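Beta-lactamase (Klebsiella pneumoniae, PDB 6KBY) probably hydrolyses the ring of beta-lactam antibiotics as a class C serine enzyme, and here holds adenosine monophosphate in its active-site pocket. Local coordinates at residues L92-S95 and V96-V100; H192-L195 and K196-D200. All coordinates share one frame; numbering follows the deposited sequence.

Contact 1: L92-S95 and V96-V100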
loop_
_atom_site.group_PDB
_atom_site.type_symbol
_atom_site.label_atom_id
_atom_site.label_comp_id
_atom_site.label_asym_id
_atom_site.label_seq_id
_atom_site.Cartn_x
_atom_site.Cartn_y
_atom_site.Cartn_z
ATOM N N LEU A 92 -16.902 -9.806 5.576
ATOM C CA LEU A 92 -16.325 -8.623 6.202
ATOM C C LEU A 92 -17.168 -8.100 7.355
ATOM O O LEU A 92 -16.629 -7.441 8.252
ATOM C CB LEU A 92 -16.119 -7.533 5.154
ATOM C CG LEU A 92 -15.128 -7.872 4.039
ATOM C CD1 LEU A 92 -15.190 -6.826 2.946
ATOM C CD2 LEU A 92 -13.724 -7.944 4.605
ATOM N N ASP A 93 -18.468 -8.382 7.360
ATOM C CA ASP A 93 -19.327 -7.870 8.416
ATOM C C ASP A 93 -19.254 -8.680 9.703
ATOM O O ASP A 93 -19.711 -8.197 10.742
ATOM C CB ASP A 93 -20.760 -7.755 7.894
ATOM C CG ASP A 93 -20.944 -6.560 6.979
ATOM O OD1 ASP A 93 -20.544 -5.454 7.387
ATOM O OD2 ASP A 93 -21.456 -6.732 5.845
ATOM N N GLN A 94 -18.700 -9.887 9.666
ATOM C CA GLN A 94 -18.595 -10.689 10.874
ATOM C C GLN A 94 -17.552 -10.097 11.820
ATOM O O GLN A 94 -16.648 -9.360 11.417
ATOM C CB GLN A 94 -18.208 -12.131 10.538
ATOM C CG GLN A 94 -19.273 -12.918 9.792
ATOM C CD GLN A 94 -20.469 -13.270 10.656
ATOM O OE1 GLN A 94 -20.325 -13.579 11.838
ATOM N NE2 GLN A 94 -21.660 -13.231 10.065
ATOM N N SER A 95 -17.677 -10.446 13.094
ATOM C CA SER A 95 -16.749 -9.942 14.091
ATOM C C SER A 95 -15.386 -10.619 13.968
ATOM O O SER A 95 -15.246 -11.732 13.448
ATOM C CB SER A 95 -17.294 -10.185 15.496
ATOM O OG SER A 95 -17.315 -11.575 15.784
ATOM N N VAL A 96 -14.370 -9.928 14.485
ATOM C CA VAL A 96 -13.042 -10.523 14.570
ATOM C C VAL A 96 -13.076 -11.793 15.411
ATOM O O VAL A 96 -12.476 -12.810 15.045
ATOM C CB VAL A 96 -12.032 -9.492 15.108
ATOM C CG1 VAL A 96 -10.738 -10.169 15.538
ATOM C CG2 VAL A 96 -11.751 -8.438 14.049
ATOM N N SER A 97 -13.793 -11.772 16.538
ATOM C CA SER A 97 -13.798 -12.954 17.394
ATOM C C SER A 97 -14.537 -14.123 16.753
ATOM O O SER A 97 -14.283 -15.274 17.121
ATOM C CB SER A 97 -14.353 -12.639 18.782
ATOM O OG SER A 97 -15.729 -12.369 18.702
ATOM N N HIS A 98 -15.421 -13.861 15.790
ATOM C CA HIS A 98 -15.997 -14.960 15.026
ATOM C C HIS A 98 -14.908 -15.799 14.368
ATOM O O HIS A 98 -14.993 -17.033 14.342
ATOM C CB HIS A 98 -16.962 -14.419 13.973
ATOM C CG HIS A 98 -17.555 -15.482 13.104
ATOM N ND1 HIS A 98 -18.573 -16.307 13.531
ATOM C CD2 HIS A 98 -17.267 -15.864 11.837
ATOM C CE1 HIS A 98 -18.890 -17.150 12.564
ATOM N NE2 HIS A 98 -18.112 -16.903 11.526
ATOM N N TYR A 99 -13.873 -15.145 13.834
ATOM C CA TYR A 99 -12.797 -15.838 13.136
ATOM C C TYR A 99 -11.598 -16.161 14.012
ATOM O O TYR A 99 -10.799 -17.027 13.639
ATOM C CB TYR A 99 -12.325 -15.023 11.925
ATOM C CG TYR A 99 -13.392 -14.911 10.874
ATOM C CD1 TYR A 99 -13.755 -16.014 10.115
ATOM C CD2 TYR A 99 -14.061 -13.714 10.656
ATOM C CE1 TYR A 99 -14.746 -15.930 9.168
ATOM C CE2 TYR A 99 -15.053 -13.620 9.705
ATOM C CZ TYR A 99 -15.391 -14.730 8.968
ATOM O OH TYR A 99 -16.382 -14.638 8.025
ATOM N N VAL A 100 -11.437 -15.475 15.136
ATOM C CA VAL A 100 -10.316 -15.701 16.043
ATOM C C VAL A 100 -10.921 -16.123 17.377
ATOM O O VAL A 100 -11.119 -15.279 18.261
ATOM C CB VAL A 100 -9.443 -14.443 16.176
ATOM C CG1 VAL A 100 -8.176 -14.754 16.965
ATOM C CG2 VAL A 100 -9.106 -13.870 14.798
#
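Ser-95 and His-98 meet through one capping hydrogen bond and a second, weak one at the start of the short helix 96-99. Ser-95 takes the N-cap position, and its OG reaches forward to accept from His-98 N at 3.0 Å. Its chi1 of 68°, which sets OG between its own backbone N and carbonyl carbon, brings it within reach of that amide. Ser-95 O takes the weak bond from the same N-H, His-98 N to Ser-95 O being 3.2 Å with an angle of only 125° at the hydrogen. Inside the turn, Val-96 O accepts from both Tyr-99 N and Val-100 N.

Gln-94 bends at chi2 and lays its amide oxygen over the centre of one face of the His-98 imidazole, with OE1 3.6 Å from His-98 CG; amide and ring planes stand 53° apart. The imidazole in turn directs its CD2 side at the Tyr-99 ring, CD2 lying over the centre of one face.

Apolar contact comes from Gln-94 CB, which approaches Tyr-99 CE2 obliquely to 3.6 Å. Farther along the same side chain, the amide plane stands at a right angle to the phenol. Tyr-99 OH is bonded to Ser-91 N, which ties the ring to the chain before the turn, and Ser-97 OG is held by Asp-109. Val-96 and Tyr-99 also press on Ile-167 of helix 158-171. The arrangement is a serine N-cap opening a single-turn helix, set on the loop that follows helix 72-86, away from the nucleotide pocket.

Contact 2: H192-L195 and K196-D200; sequences HSYL and KVPAD
Tyr-194 and Pro-198 form a CH-pi contact where the edge strand 193-194 of a small three-stranded antiparallel sheet runs out into a loop. Pro-198 CD sits over the middle of one face of the phenol ring, 3.5 Å from the centroid of the Tyr-194 ring and 13° off its normal. The two side chains cross at about a right angle, and Pro-198 CG reaches further out along the same ring, 3.8 Å from Tyr-194 CE1. With CG anti to its carbonyl carbon (chi1 -50°), Tyr-194 holds its ring beside the outgoing chain, where Pro-198 reaches its face.

Closer to the backbone, Lys-196 O comes up to Tyr-194 CB at 3.5 Å. Val-197 is looser, its CG2 lying 4.4 Å from Tyr-194 CD2, a marginal touch.

No hydrogen bond joins 192-195 to 196-200; polar support comes from neighbours. Leu-195 N and Lys-196 N, both donors, share one carboxylate oxygen, Glu-181 OE2 on helix 176-187, while Leu-195 O accepts from Lys-231 NZ. The backbone of Tyr-194 is bonded to that of Lys-231 in the central strand of the sheet. The two amide nitrogens that converge on Glu-181, Leu-195 N and Lys-196 N, are 2.8 Å apart.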
loop_
_atom_site.group_PDB
_atom_site.type_symbol
_atom_site.label_atom_id
_atom_site.label_comp_id
_atom_site.label_asym_id
_atom_site.label_seq_id
_atom_site.Cartn_x
_atom_site.Cartn_y
_atom_site.Cartn_z
ATOM N N HIS A 192 8.865 -10.845 -8.787
ATOM C CA HIS A 192 9.968 -10.189 -8.097
ATOM C C HIS A 192 9.450 -9.318 -6.962
ATOM O O HIS A 192 9.875 -8.178 -6.754
ATOM C CB HIS A 192 10.877 -9.478 -9.091
ATOM C CG HIS A 192 11.452 -10.421 -10.100
ATOM N ND1 HIS A 192 10.807 -10.733 -11.278
ATOM C CD2 HIS A 192 12.571 -11.183 -10.069
ATOM C CE1 HIS A 192 11.528 -11.614 -11.950
ATOM N NE2 HIS A 192 12.601 -11.907 -11.238
ATOM N N SER A 193 8.510 -9.890 -6.220
ATOM C CA SER A 193 7.903 -9.286 -5.049
ATOM C C SER A 193 7.954 -10.322 -3.938
ATOM O O SER A 193 7.642 -11.496 -4.172
ATOM C CB SER A 193 6.450 -8.918 -5.344
ATOM O OG SER A 193 6.374 -7.980 -6.402
ATOM N N TYR A 194 8.359 -9.898 -2.741
ATOM C CA TYR A 194 8.660 -10.850 -1.683
ATOM C C TYR A 194 8.333 -10.260 -0.324
ATOM O O TYR A 194 8.431 -9.050 -0.109
ATOM C CB TYR A 194 10.154 -11.186 -1.655
ATOM C CG TYR A 194 10.731 -11.563 -2.992
ATOM C CD1 TYR A 194 10.589 -12.848 -3.494
ATOM C CD2 TYR A 194 11.425 -10.633 -3.753
ATOM C CE1 TYR A 194 11.123 -13.194 -4.725
ATOM C CE2 TYR A 194 11.963 -10.970 -4.982
ATOM C CZ TYR A 194 11.807 -12.247 -5.458
ATOM O OH TYR A 194 12.351 -12.568 -6.679
ATOM N N LEU A 195 7.987 -11.147 0.606
ATOM C CA LEU A 195 8.096 -10.837 2.026
ATOM C C LEU A 195 9.478 -11.171 2.568
ATOM O O LEU A 195 9.970 -10.473 3.458
ATOM C CB LEU A 195 7.033 -11.594 2.825
ATOM C CG LEU A 195 5.595 -11.183 2.520
ATOM C CD1 LEU A 195 4.610 -12.152 3.150
ATOM C CD2 LEU A 195 5.329 -9.764 2.994
ATOM N N LYS A 196 10.107 -12.227 2.050
ATOM C CA LYS A 196 11.477 -12.615 2.380
ATOM C C LYS A 196 12.260 -12.679 1.076
ATOM O O LYS A 196 11.991 -13.543 0.236
ATOM C CB LYS A 196 11.500 -13.995 3.038
ATOM C CG LYS A 196 11.041 -14.071 4.478
ATOM C CD LYS A 196 11.102 -15.518 4.968
ATOM C CE LYS A 196 10.693 -15.650 6.426
ATOM N NZ LYS A 196 10.333 -17.056 6.774
ATOM N N VAL A 197 13.231 -11.789 0.913
ATOM C CA VAL A 197 14.001 -11.748 -0.335
ATOM C C VAL A 197 14.896 -12.982 -0.413
ATOM O O VAL A 197 15.648 -13.259 0.539
ATOM C CB VAL A 197 14.826 -10.462 -0.404
ATOM C CG1 VAL A 197 15.724 -10.462 -1.633
ATOM C CG2 VAL A 197 13.909 -9.233 -0.394
ATOM N N PRO A 198 14.857 -13.740 -1.505
ATOM C CA PRO A 198 15.684 -14.948 -1.614
ATOM C C PRO A 198 17.128 -14.611 -1.969
ATOM O O PRO A 198 17.461 -13.498 -2.383
ATOM C CB PRO A 198 15.009 -15.727 -2.748
ATOM C CG PRO A 198 14.392 -14.667 -3.605
ATOM C CD PRO A 198 13.949 -13.581 -2.655
ATOM N N ALA A 199 17.991 -15.626 -1.827
ATOM C CA ALA A 199 19.434 -15.405 -1.897
ATOM C C ALA A 199 19.864 -14.862 -3.253
ATOM O O ALA A 199 20.797 -14.050 -3.335
ATOM C CB ALA A 199 20.177 -16.707 -1.591
ATOM N N ASP A 200 19.216 -15.306 -4.329
ATOM C CA ASP A 200 19.591 -14.864 -5.664
ATOM C C ASP A 200 19.116 -13.452 -5.980
ATOM O O ASP A 200 19.463 -12.924 -7.042
ATOM C CB ASP A 200 19.103 -15.863 -6.722
ATOM C CG ASP A 200 17.590 -15.935 -6.819
ATOM O OD1 ASP A 200 16.902 -15.762 -5.792
ATOM O OD2 ASP A 200 17.083 -16.173 -7.934
#

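How the contacts relate
Contact 1 comes first along the chain and closes well before contact 2 opens; their centres are 32 Å apart, and the nearest atoms are about 18 Å from each other, so they do not touch. They share no helix or strand. Residues 92-100 lead from helix 72-86 into helix 96-99 and pack on helix 158-171. Residues 192-200 leave the sheet of strands 67-68, 231-232 and 193-194, beside helix 176-187, with Leu-195 about 11 Å from the bound nucleotide, side chain to ligand. Both are local features of one beta-lactamase fold; 192-200 lies near the AMP pocket without touching the ligand, and 92-100 lies away from it.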